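Local structure of outer membrane protein Omp121 (Bacteroides thetaiotaomicron, 5FQ8) at residues N196-W202 with G212-F218; G632-S637 with Y687-N691; F677-M681 with L738-T742. The protein is a TonB-dependent receptor of the outer membrane that probably takes up nutrients, perhaps peptides, in complex with partner proteins. One frame throughout, in Å; residues are numbered along the deposited sequence.

Contact 1: residues N196-W202 with G212-F218; sequences NEFGMGW and GSWGPRF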
ATOM      1  N   ASN B 196      28.534   6.644  37.208  1.00 28.69           N
ATOM      2  CA  ASN B 196      28.156   5.454  37.965  1.00 28.91           C
ATOM      3  C   ASN B 196      27.914   5.793  39.428  1.00 29.43           C
ATOM      4  O   ASN B 196      28.127   4.962  40.306  1.00 29.83           O
ATOM      5  CB  ASN B 196      29.201   4.336  37.852  1.00 29.08           C
ATOM      6  CG  ASN B 196      29.280   3.733  36.451  1.00 28.60           C
ATOM      7  OD1 ASN B 196      28.385   3.010  36.020  1.00 28.32           O
ATOM      8  ND2 ASN B 196      30.373   3.993  35.759  1.00 28.56           N
ATOM      9  N   GLU B 197      27.471   7.014  39.702  1.00 29.47           N
ATOM     10  CA  GLU B 197      27.267   7.465  41.066  1.00 29.99           C
ATOM     11  C   GLU B 197      25.825   7.317  41.529  1.00 29.97           C
ATOM     12  O   GLU B 197      25.589   6.956  42.685  1.00 30.43           O
ATOM     13  CB  GLU B 197      27.706   8.923  41.189  1.00 30.15           C
ATOM     14  CG  GLU B 197      28.112   9.350  42.582  1.00 43.27           C
ATOM     15  CD  GLU B 197      28.568  10.790  42.646  1.00 41.12           C
ATOM     16  OE1 GLU B 197      28.880  11.370  41.588  1.00 45.63           O
ATOM     17  OE2 GLU B 197      28.614  11.340  43.763  1.00 37.50           O
ATOM     18  N   PHE B 198      24.856   7.557  40.647  1.00 31.60           N
ATOM     19  CA  PHE B 198      23.442   7.538  40.999  1.00 33.07           C
ATOM     20  C   PHE B 198      22.683   6.585  40.084  1.00 35.10           C
ATOM     21  O   PHE B 198      23.039   6.394  38.923  1.00 32.33           O
ATOM     22  CB  PHE B 198      22.837   8.941  40.911  1.00 29.38           C
ATOM     23  CG  PHE B 198      23.723  10.027  41.450  1.00 29.75           C
ATOM     24  CD1 PHE B 198      23.695  10.358  42.791  1.00 30.34           C
ATOM     25  CD2 PHE B 198      24.575  10.720  40.612  1.00 29.55           C
ATOM     26  CE1 PHE B 198      24.497  11.346  43.278  1.00 30.71           C
ATOM     27  CE2 PHE B 198      25.379  11.717  41.095  1.00 29.92           C
ATOM     28  CZ  PHE B 198      25.340  12.030  42.430  1.00 30.50           C
ATOM     29  N   GLY B 199      21.605   6.003  40.606  1.00 39.81           N
ATOM     30  CA  GLY B 199      20.861   5.001  39.896  1.00 41.14           C
ATOM     31  C   GLY B 199      19.469   5.442  39.492  1.00 41.26           C
ATOM     32  O   GLY B 199      19.163   6.638  39.382  1.00 40.03           O
ATOM     33  N   MET B 200      18.616   4.450  39.259  1.00 37.87           N
ATOM     34  CA  MET B 200      17.287   4.680  38.717  1.00 33.64           C
ATOM     35  C   MET B 200      16.495   5.637  39.581  1.00 28.41           C
ATOM     36  O   MET B 200      16.342   5.425  40.781  1.00 28.91           O
ATOM     37  CB  MET B 200      16.543   3.352  38.616  1.00 31.63           C
ATOM     38  CG  MET B 200      15.080   3.447  38.232  1.00 27.94           C
ATOM     39  SD  MET B 200      14.372   1.828  38.122  1.00 28.00           S
ATOM     40  CE  MET B 200      14.983   1.114  39.621  1.00 28.65           C
ATOM     41  N   GLY B 201      15.974   6.676  38.959  1.00 28.15           N
ATOM     42  CA  GLY B 201      15.056   7.558  39.640  1.00 28.41           C
ATOM     43  C   GLY B 201      14.877   8.844  38.868  1.00 28.13           C
ATOM     44  O   GLY B 201      15.482   9.060  37.825  1.00 29.91           O
ATOM     45  N   TRP B 202      14.017   9.690  39.413  1.00 28.38           N
ATOM     46  CA  TRP B 202      13.813  11.017  38.874  1.00 28.24           C
ATOM     47  C   TRP B 202      13.793  11.999  40.037  1.00 28.76           C
ATOM     48  O   TRP B 202      13.650  11.610  41.193  1.00 29.21           O
ATOM     49  CB  TRP B 202      12.528  11.073  38.055  1.00 31.84           C
ATOM     50  CG  TRP B 202      12.583  12.012  36.928  1.00 32.01           C
ATOM     51  CD1 TRP B 202      12.054  13.246  36.880  1.00 31.00           C
ATOM     52  CD2 TRP B 202      13.217  11.799  35.671  1.00 32.23           C
ATOM     53  NE1 TRP B 202      12.303  13.824  35.671  1.00 27.31           N
ATOM     54  CE2 TRP B 202      13.021  12.953  34.907  1.00 26.95           C
ATOM     55  CE3 TRP B 202      13.933  10.744  35.117  1.00 35.89           C
ATOM     56  CZ2 TRP B 202      13.510  13.086  33.621  1.00 26.53           C
ATOM     57  CZ3 TRP B 202      14.411  10.879  33.839  1.00 34.27           C
ATOM     58  CH2 TRP B 202      14.202  12.042  33.107  1.00 26.85           C
ATOM     59  N   GLY B 212      16.029   6.220  33.379  1.00 26.16           N
ATOM     60  CA  GLY B 212      17.071   7.196  33.604  1.00 26.26           C
ATOM     61  C   GLY B 212      17.646   7.023  34.987  1.00 26.74           C
ATOM     62  O   GLY B 212      17.250   6.137  35.743  1.00 26.99           O
ATOM     63  N   SER B 213      18.600   7.884  35.310  1.00 26.91           N
ATOM     64  CA  SER B 213      19.443   7.671  36.477  1.00 27.36           C
ATOM     65  C   SER B 213      19.567   8.932  37.292  1.00 27.70           C
ATOM     66  O   SER B 213      20.661   9.351  37.662  1.00 31.96           O
ATOM     67  CB  SER B 213      20.841   7.197  36.100  1.00 27.32           C
ATOM     68  OG  SER B 213      20.816   6.065  35.261  1.00 27.02           O
ATOM     69  N   TRP B 214      18.446   9.573  37.585  1.00 50.51           N
ATOM     70  CA  TRP B 214      18.453  10.672  38.543  1.00 39.72           C
ATOM     71  C   TRP B 214      17.926  10.217  39.895  1.00 28.84           C
ATOM     72  O   TRP B 214      17.054  10.842  40.461  1.00 28.90           O
ATOM     73  CB  TRP B 214      17.634  11.843  38.023  1.00 28.03           C
ATOM     74  CG  TRP B 214      18.061  12.417  36.710  1.00 29.25           C
ATOM     75  CD1 TRP B 214      17.512  12.169  35.499  1.00 29.77           C
ATOM     76  CD2 TRP B 214      19.080  13.392  36.491  1.00 31.60           C
ATOM     77  NE1 TRP B 214      18.133  12.907  34.536  1.00 28.87           N
ATOM     78  CE2 TRP B 214      19.101  13.670  35.121  1.00 27.92           C
ATOM     79  CE3 TRP B 214      19.986  14.049  37.323  1.00 38.62           C
ATOM     80  CZ2 TRP B 214      19.997  14.570  34.560  1.00 30.49           C
ATOM     81  CZ3 TRP B 214      20.872  14.947  36.766  1.00 31.18           C
ATOM     82  CH2 TRP B 214      20.871  15.200  35.402  1.00 27.64           C
ATOM     83  N   GLY B 215      18.434   9.113  40.423  1.00 28.85           N
ATOM     84  CA  GLY B 215      17.995   8.633  41.709  1.00 29.36           C
ATOM     85  C   GLY B 215      18.997   8.985  42.785  1.00 29.88           C
ATOM     86  O   GLY B 215      19.800   9.911  42.635  1.00 29.90           O
ATOM     87  N   PRO B 216      18.959   8.264  43.896  1.00 30.35           N
ATOM     88  CA  PRO B 216      19.920   8.503  44.968  1.00 30.91           C
ATOM     89  C   PRO B 216      21.304   7.958  44.650  1.00 30.85           C
ATOM     90  O   PRO B 216      21.524   7.182  43.720  1.00 30.44           O
ATOM     91  CB  PRO B 216      19.299   7.781  46.166  1.00 31.42           C
ATOM     92  CG  PRO B 216      18.351   6.861  45.626  1.00 31.11           C
ATOM     93  CD  PRO B 216      17.846   7.426  44.344  1.00 30.49           C
ATOM     94  N   ARG B 217      22.259   8.407  45.457  1.00 31.69           N
ATOM     95  CA  ARG B 217      23.615   7.893  45.367  1.00 31.41           C
ATOM     96  C   ARG B 217      23.623   6.431  45.784  1.00 31.59           C
ATOM     97  O   ARG B 217      22.900   6.028  46.696  1.00 31.96           O
ATOM     98  CB  ARG B 217      24.553   8.725  46.238  1.00 31.95           C
ATOM     99  CG  ARG B 217      26.036   8.485  45.977  1.00 32.01           C
ATOM    100  CD  ARG B 217      26.887   9.750  46.129  1.00 32.26           C
ATOM    101  NE  ARG B 217      26.335  10.706  47.086  1.00 33.78           N
ATOM    102  CZ  ARG B 217      26.137  11.992  46.824  1.00 32.62           C
ATOM    103  NH1 ARG B 217      26.459  12.467  45.638  1.00 36.27           N
ATOM    104  NH2 ARG B 217      25.639  12.804  47.744  1.00 33.07           N
ATOM    105  N   PHE B 218      24.422   5.633  45.086  1.00 31.37           N
ATOM    106  CA  PHE B 218      24.346   4.189  45.230  1.00 31.46           C
ATOM    107  C   PHE B 218      24.650   3.748  46.653  1.00 32.20           C
ATOM    108  O   PHE B 218      25.661   4.129  47.233  1.00 33.75           O
ATOM    109  CB  PHE B 218      25.301   3.525  44.259  1.00 31.16           C
ATOM    110  CG  PHE B 218      24.762   3.415  42.863  1.00 30.47           C
ATOM    111  CD1 PHE B 218      23.656   2.635  42.591  1.00 30.26           C
ATOM    112  CD2 PHE B 218      25.376   4.072  41.822  1.00 30.07           C
ATOM    113  CE1 PHE B 218      23.165   2.532  41.316  1.00 29.67           C
ATOM    114  CE2 PHE B 218      24.886   3.967  40.544  1.00 29.48           C
ATOM    115  CZ  PHE B 218      23.776   3.196  40.292  1.00 29.28           C
TER
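Glu197 O accepts a hydrogen bond from Phe218 N at 3.0 Å, and Arg217 CA, 3.5 Å from the same Glu197 O, adds a C-H···O contact. Two residues further on, Gly199 N donates weakly to Pro216 O at 3.3 Å. Together these bonds bracket the pair Phe198-Arg217, so that by bond pattern it is a non-hydrogen-bonded pair of two chains running in opposite directions. The pairing then becomes irregular, with weak bonds from Gly215 N to Gly199 O and from Trp214 N to Gly201 O. Next to the Phe198-Arg217 pair, the side chains of Glu197 and Arg217 lie alongside each other, pointing the same way. OE2 of Glu197 comes within 3.1 Å of Arg217 NH1 because the side chain runs extended, its CG turned away from the backbone N (chi1 -155°); the donor of this salt bridge stands 45° out of the carboxylate plane. The same Arg217 NH1 sits at the edge of the Phe198 ring, 3.3 Å from Phe198 CE1, while CB of Glu197 lies over one ring face. On the ring of Phe218, Gly199 N lies over a face near the rim and the carbonyl of Asn196 meets the edge. At the far end Trp214 turns its edge to the face of Trp202 in a T-shaped stack: Trp214 CD1 is 3.7 Å from Trp202 CZ3, and the planes stand at 77°. Trp214 NE1 is bonded to Phe839 O, which ties the indole to the C-terminal end of helix 832-839. Glu197 and Asp850 have been seen as calcium ligands in this protein, and Arg217 reaches close to Asp850; in this chain the ion is not bonded, although a calcium lies about 4 Å from the Glu197 side chain. The arrangement is thus an irregular antiparallel loop pairing bordering a calcium site.

Contact 2: residues G632-S637 with Y687-N691; sequences GNVLGS and YTAQN. With MG (magnesium ion), chain L.
One face of the Tyr687 ring is met by Leu635, whose CD1 lies 3.7 Å from the ring centroid in a CH-pi contact, 22° off the normal. The carbonyl carbon of Asn633 comes to the ring's edge. Tyr687 CG stands anti to its own carbonyl carbon (chi1 -53°), which sets the ring beside the 632-635 backbone. Next to Tyr687 CB, Asn633 O is gripped twice from one residue: Thr688 N donates at 2.8 Å in the carbonyl plane, whereas Thr688 OG1 donates at 3.2 Å from above it; Ala689 N adds a weak third bond. The chains then run on as a parallel pair, with Val634 opposite Ala689 and Leu635 opposite Gln690. This adds strand 629-635 to strand 689-693, which is itself antiparallel to strand 661-680 of the barrel. Leu635 N donates to Ala689 O at 2.8 Å, and Asn691 N to Leu635 O at 3.2 Å, the latter almost straight at 178°. Leu635 and Gln690 lie side by side on the same face as Tyr687, with a water donating both to Gln690 OE1 and to Gly636 O; Gln690 NE2 bonds a polar side chain of another protein. Asn633 OD1 binds magnesium at 2.2 Å, joined by Ala631 O, two waters and a backbone atom of that other protein, and one of these waters donates weakly to Gly632 O.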
ATOM      1  N   GLY B 632       1.384  23.505  -5.756  1.00 33.92           N
ATOM      2  CA  GLY B 632       2.638  23.008  -5.219  1.00 26.05           C
ATOM      3  C   GLY B 632       3.418  24.100  -4.517  1.00 26.13           C
ATOM      4  O   GLY B 632       3.424  25.259  -4.933  1.00 28.97           O
ATOM      5  N   ASN B 633       4.099  23.719  -3.451  1.00 25.79           N
ATOM      6  CA  ASN B 633       4.699  24.744  -2.621  1.00 25.89           C
ATOM      7  C   ASN B 633       6.018  25.273  -3.153  1.00 36.73           C
ATOM      8  O   ASN B 633       6.574  26.183  -2.536  1.00 30.91           O
ATOM      9  CB  ASN B 633       4.901  24.214  -1.213  1.00 25.54           C
ATOM     10  CG  ASN B 633       3.613  24.013  -0.489  1.00 25.53           C
ATOM     11  OD1 ASN B 633       2.536  24.167  -1.054  1.00 32.29           O
ATOM     12  ND2 ASN B 633       3.708  23.661   0.773  1.00 25.30           N
ATOM     13  N   VAL B 634       6.530  24.756  -4.267  1.00 25.98           N
ATOM     14  CA  VAL B 634       7.830  25.163  -4.790  1.00 26.10           C
ATOM     15  C   VAL B 634       7.625  25.844  -6.129  1.00 26.55           C
ATOM     16  O   VAL B 634       7.283  25.200  -7.118  1.00 26.57           O
ATOM     17  CB  VAL B 634       8.789  23.980  -4.916  1.00 25.73           C
ATOM     18  CG1 VAL B 634      10.039  24.420  -5.639  1.00 25.94           C
ATOM     19  CG2 VAL B 634       9.119  23.441  -3.557  1.00 25.36           C
ATOM     20  N   LEU B 635       7.880  27.134  -6.171  1.00 26.94           N
ATOM     21  CA  LEU B 635       7.570  27.921  -7.348  1.00 27.45           C
ATOM     22  C   LEU B 635       8.535  27.579  -8.460  1.00 27.52           C
ATOM     23  O   LEU B 635       9.746  27.664  -8.281  1.00 30.55           O
ATOM     24  CB  LEU B 635       7.649  29.403  -7.006  1.00 27.88           C
ATOM     25  CG  LEU B 635       7.287  30.429  -8.063  1.00 28.49           C
ATOM     26  CD1 LEU B 635       5.864  30.205  -8.507  1.00 37.24           C
ATOM     27  CD2 LEU B 635       7.448  31.793  -7.472  1.00 28.88           C
ATOM     28  N   GLY B 636       8.014  27.189  -9.602  1.00 27.67           N
ATOM     29  CA  GLY B 636       8.873  26.924 -10.727  1.00 27.81           C
ATOM     30  C   GLY B 636       9.386  28.202 -11.348  1.00 28.37           C
ATOM     31  O   GLY B 636       8.907  29.296 -11.073  1.00 28.70           O
ATOM     32  N   SER B 637      10.388  28.060 -12.208  1.00 28.52           N
ATOM     33  CA  SER B 637      11.011  29.209 -12.847  1.00 29.08           C
ATOM     34  C   SER B 637      11.451  28.806 -14.235  1.00 29.32           C
ATOM     35  O   SER B 637      12.106  27.778 -14.396  1.00 36.40           O
ATOM     36  CB  SER B 637      12.212  29.713 -12.045  1.00 29.04           C
ATOM     37  OG  SER B 637      12.891  30.731 -12.752  1.00 29.61           O
ATOM     38  N   TYR B 687       4.079  30.299  -1.668  1.00 27.61           N
ATOM     39  CA  TYR B 687       4.998  29.193  -1.849  1.00 27.15           C
ATOM     40  C   TYR B 687       6.024  29.224  -0.728  1.00 26.94           C
ATOM     41  O   TYR B 687       6.275  30.272  -0.140  1.00 27.22           O
ATOM     42  CB  TYR B 687       5.676  29.278  -3.200  1.00 27.31           C
ATOM     43  CG  TYR B 687       4.745  29.398  -4.385  1.00 30.20           C
ATOM     44  CD1 TYR B 687       4.097  30.589  -4.673  1.00 28.16           C
ATOM     45  CD2 TYR B 687       4.543  28.329  -5.235  1.00 32.27           C
ATOM     46  CE1 TYR B 687       3.268  30.702  -5.766  1.00 28.49           C
ATOM     47  CE2 TYR B 687       3.716  28.435  -6.324  1.00 33.77           C
ATOM     48  CZ  TYR B 687       3.084  29.622  -6.583  1.00 30.95           C
ATOM     49  OH  TYR B 687       2.264  29.717  -7.672  1.00 32.22           O
ATOM     50  N   THR B 688       6.585  28.064  -0.412  1.00 26.46           N
ATOM     51  CA  THR B 688       7.623  27.969   0.603  1.00 26.25           C
ATOM     52  C   THR B 688       9.023  27.982   0.027  1.00 27.60           C
ATOM     53  O   THR B 688       9.990  28.014   0.793  1.00 29.41           O
ATOM     54  CB  THR B 688       7.473  26.697   1.404  1.00 25.78           C
ATOM     55  OG1 THR B 688       7.262  25.617   0.498  1.00 32.55           O
ATOM     56  CG2 THR B 688       6.332  26.799   2.301  1.00 25.81           C
ATOM     57  N   ALA B 689       9.155  27.938  -1.290  1.00 26.41           N
ATOM     58  CA  ALA B 689      10.467  27.995  -1.903  1.00 26.44           C
ATOM     59  C   ALA B 689      10.299  28.430  -3.340  1.00 26.79           C
ATOM     60  O   ALA B 689       9.239  28.256  -3.934  1.00 26.86           O
ATOM     61  CB  ALA B 689      11.186  26.652  -1.829  1.00 25.98           C
ATOM     62  N   GLN B 690      11.348  29.013  -3.885  1.00 27.06           N
ATOM     63  CA  GLN B 690      11.384  29.355  -5.293  1.00 27.71           C
ATOM     64  C   GLN B 690      12.684  28.839  -5.862  1.00 36.32           C
ATOM     65  O   GLN B 690      13.736  29.008  -5.249  1.00 35.59           O
ATOM     66  CB  GLN B 690      11.264  30.853  -5.526  1.00 28.01           C
ATOM     67  CG  GLN B 690      11.318  31.204  -6.989  1.00 29.04           C
ATOM     68  CD  GLN B 690      11.260  32.676  -7.255  1.00 29.60           C
ATOM     69  OE1 GLN B 690      11.221  33.102  -8.403  1.00 30.53           O
ATOM     70  NE2 GLN B 690      11.265  33.470  -6.199  1.00 29.18           N
ATOM     71  N   ASN B 691      12.612  28.183  -7.009  1.00 36.06           N
ATOM     72  CA  ASN B 691      13.815  27.705  -7.670  1.00 31.12           C
ATOM     73  C   ASN B 691      14.486  28.871  -8.371  1.00 27.89           C
ATOM     74  O   ASN B 691      13.886  29.495  -9.249  1.00 28.29           O
ATOM     75  CB  ASN B 691      13.474  26.613  -8.678  1.00 27.18           C
ATOM     76  CG  ASN B 691      12.881  25.396  -8.041  1.00 26.66           C
ATOM     77  OD1 ASN B 691      13.103  25.117  -6.871  1.00 26.34           O
ATOM     78  ND2 ASN B 691      12.130  24.643  -8.822  1.00 26.60           N
TER
HETATM   79 MG    MG L1986       0.669  25.001  -1.742  1.00 13.48          MG
HETATM   80  O   HOH W   1       1.573  26.368  -2.905  1.00 13.38           O
HETATM   81  O   HOH W   2       9.968  31.966 -10.673  1.00 13.22           O
HETATM   82  O   HOH W   3      14.351  31.950 -10.699  1.00 21.09           O
HETATM   83  O   HOH W   4      -0.266  23.332  -1.037  1.00 43.12           O

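Contact 3: residues F677-M681 with L738-T742; sequences FSLAM and LGGIT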
ATOM      1  N   PHE B 677      18.625  25.959  -7.196  1.00 26.90           N
ATOM      2  CA  PHE B 677      18.357  25.468  -5.859  1.00 26.47           C
ATOM      3  C   PHE B 677      16.980  25.943  -5.437  1.00 26.45           C
ATOM      4  O   PHE B 677      16.558  27.035  -5.815  1.00 29.40           O
ATOM      5  CB  PHE B 677      19.444  25.970  -4.900  1.00 26.96           C
ATOM      6  CG  PHE B 677      19.179  25.675  -3.468  1.00 26.19           C
ATOM      7  CD1 PHE B 677      19.361  24.416  -2.966  1.00 26.60           C
ATOM      8  CD2 PHE B 677      18.781  26.669  -2.620  1.00 27.31           C
ATOM      9  CE1 PHE B 677      19.135  24.142  -1.654  1.00 25.68           C
ATOM     10  CE2 PHE B 677      18.545  26.404  -1.300  1.00 26.05           C
ATOM     11  CZ  PHE B 677      18.728  25.126  -0.812  1.00 26.18           C
ATOM     12  N   SER B 678      16.275  25.110  -4.676  1.00 27.34           N
ATOM     13  CA  SER B 678      14.949  25.469  -4.171  1.00 25.99           C
ATOM     14  C   SER B 678      15.141  26.320  -2.932  1.00 26.07           C
ATOM     15  O   SER B 678      15.186  25.824  -1.809  1.00 27.85           O
ATOM     16  CB  SER B 678      14.129  24.225  -3.885  1.00 25.57           C
ATOM     17  OG  SER B 678      13.605  23.681  -5.085  1.00 25.61           O
ATOM     18  N   LEU B 679      15.218  27.628  -3.148  1.00 26.52           N
ATOM     19  CA  LEU B 679      15.571  28.577  -2.101  1.00 26.70           C
ATOM     20  C   LEU B 679      14.384  28.904  -1.209  1.00 26.66           C
ATOM     21  O   LEU B 679      13.279  29.128  -1.694  1.00 26.78           O
ATOM     22  CB  LEU B 679      16.090  29.857  -2.741  1.00 27.27           C
ATOM     23  CG  LEU B 679      16.797  30.834  -1.831  1.00 27.54           C
ATOM     24  CD1 LEU B 679      17.921  30.108  -1.153  1.00 27.25           C
ATOM     25  CD2 LEU B 679      17.307  31.968  -2.668  1.00 28.13           C
ATOM     26  N   ALA B 680      14.627  28.979   0.097  1.00 30.45           N
ATOM     27  CA  ALA B 680      13.539  29.211   1.044  1.00 27.02           C
ATOM     28  C   ALA B 680      12.881  30.566   0.824  1.00 27.00           C
ATOM     29  O   ALA B 680      13.527  31.534   0.425  1.00 27.41           O
ATOM     30  CB  ALA B 680      14.043  29.113   2.478  1.00 26.34           C
ATOM     31  N   MET B 681      11.578  30.621   1.085  1.00 42.24           N
ATOM     32  CA  MET B 681      10.759  31.791   0.808  1.00 27.48           C
ATOM     33  C   MET B 681       9.637  31.865   1.828  1.00 30.07           C
ATOM     34  O   MET B 681       9.231  30.849   2.402  1.00 27.02           O
ATOM     35  CB  MET B 681      10.180  31.731  -0.595  1.00 27.62           C
ATOM     36  CG  MET B 681       9.694  33.018  -1.154  1.00 28.22           C
ATOM     37  SD  MET B 681       9.383  32.720  -2.856  1.00 28.34           S
ATOM     38  CE  MET B 681       8.950  34.295  -3.441  1.00 29.10           C
ATOM     39  N   LEU B 738      14.935  37.157  -1.072  1.00 30.04           N
ATOM     40  CA  LEU B 738      14.290  36.160  -0.235  1.00 29.45           C
ATOM     41  C   LEU B 738      14.971  36.002   1.109  1.00 29.26           C
ATOM     42  O   LEU B 738      14.735  35.002   1.790  1.00 28.74           O
ATOM     43  CB  LEU B 738      14.255  34.811  -0.942  1.00 28.94           C
ATOM     44  CG  LEU B 738      13.186  34.469  -1.965  1.00 28.90           C
ATOM     45  CD1 LEU B 738      13.286  35.317  -3.204  1.00 29.46           C
ATOM     46  CD2 LEU B 738      13.341  33.017  -2.321  1.00 28.35           C
ATOM     47  N   GLY B 739      15.791  36.966   1.515  1.00 29.69           N
ATOM     48  CA  GLY B 739      16.606  36.822   2.700  1.00 51.02           C
ATOM     49  C   GLY B 739      17.975  36.269   2.359  1.00 48.93           C
ATOM     50  O   GLY B 739      18.245  35.820   1.243  1.00 70.34           O
ATOM     51  N   GLY B 740      18.865  36.303   3.333  1.00 43.54           N
ATOM     52  CA  GLY B 740      20.185  35.798   3.027  1.00 29.34           C
ATOM     53  C   GLY B 740      20.469  34.475   3.693  1.00 28.74           C
ATOM     54  O   GLY B 740      21.621  34.173   4.004  1.00 28.71           O
ATOM     55  N   ILE B 741      19.433  33.671   3.899  1.00 28.28           N
ATOM     56  CA  ILE B 741      19.513  32.504   4.760  1.00 27.76           C
ATOM     57  C   ILE B 741      18.593  31.447   4.183  1.00 27.30           C
ATOM     58  O   ILE B 741      17.610  31.770   3.524  1.00 27.39           O
ATOM     59  CB  ILE B 741      19.141  32.891   6.208  1.00 27.81           C
ATOM     60  CG1 ILE B 741      19.175  31.701   7.144  1.00 27.62           C
ATOM     61  CG2 ILE B 741      17.778  33.481   6.243  1.00 27.95           C
ATOM     62  CD1 ILE B 741      18.882  32.075   8.565  1.00 29.11           C
ATOM     63  N   THR B 742      18.941  30.179   4.387  1.00 26.83           N
ATOM     64  CA  THR B 742      18.125  29.081   3.887  1.00 26.41           C
ATOM     65  C   THR B 742      18.513  27.798   4.595  1.00 25.96           C
ATOM     66  O   THR B 742      19.684  27.513   4.760  1.00 25.95           O
ATOM     67  CB  THR B 742      18.256  28.921   2.372  1.00 26.47           C
ATOM     68  OG1 THR B 742      17.327  27.941   1.920  1.00 26.12           O
ATOM     69  CG2 THR B 742      19.632  28.499   1.974  1.00 26.47           C
TER
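Where barrel strand 661-680 ends, its side chains pack against the segment leading into strand 741-746, the first strand of a separate four-stranded antiparallel sheet. Leu738 reaches across from before that strand and Thr742 from its weakly bonded start. Leu738 CD2 settles in the angle between two side chains of the other segment, 4.1 Å from Leu679 CD2 and 3.8 Å from Met681 CB; the three together form an apolar cluster, and Met681 and Leu738 also pack on apolar side chains of another protein. Leu679 spreads its two methyls to different partners, for its CD1 turns to Thr742 CB at 3.7 Å, the two side chains crossing at about a right angle. Replacing Leu679 by an alanine would probably open a gap between Leu738 and Thr742 and leave both without their shared apolar neighbour. Thr742 OG1, anti to the backbone N (chi1 -173°), is directed at Ala680 N, which donates to it weakly at 3.4 Å with an angle of 154°. The same OG1 lies near the plane of the Phe677 ring, at its edge, 3.8 Å from Phe677 CE2. The backbone of Leu679 is bonded to Gln690 and that of Thr742 to Ala755, so each segment pairs within its own sheet. The contact is mainly side-chain packing, with one weak backbone-to-hydroxyl bond, between the end of a beta-barrel strand and a separate antiparallel sheet.

Following the chain, contact 1 comes first and closes a short loop: nine residues separate 196-202 from 212-218. It is complete before the others open and lies apart, its centre about 51 Å from that of contact 2 and about 47 Å from that of contact 3. The remaining two interlock: 632-637 is followed by 677-681, then 687-691, then 738-742, so their closures cross. They also touch, with centres about 11 Å apart, where Leu679 N probably bonds Gln690 O between neighbouring strands 661-680 and 689-693. Together contacts 2 and 3 tie the magnesium-bearing strand, a barrel strand end and the 741-746 sheet side by side.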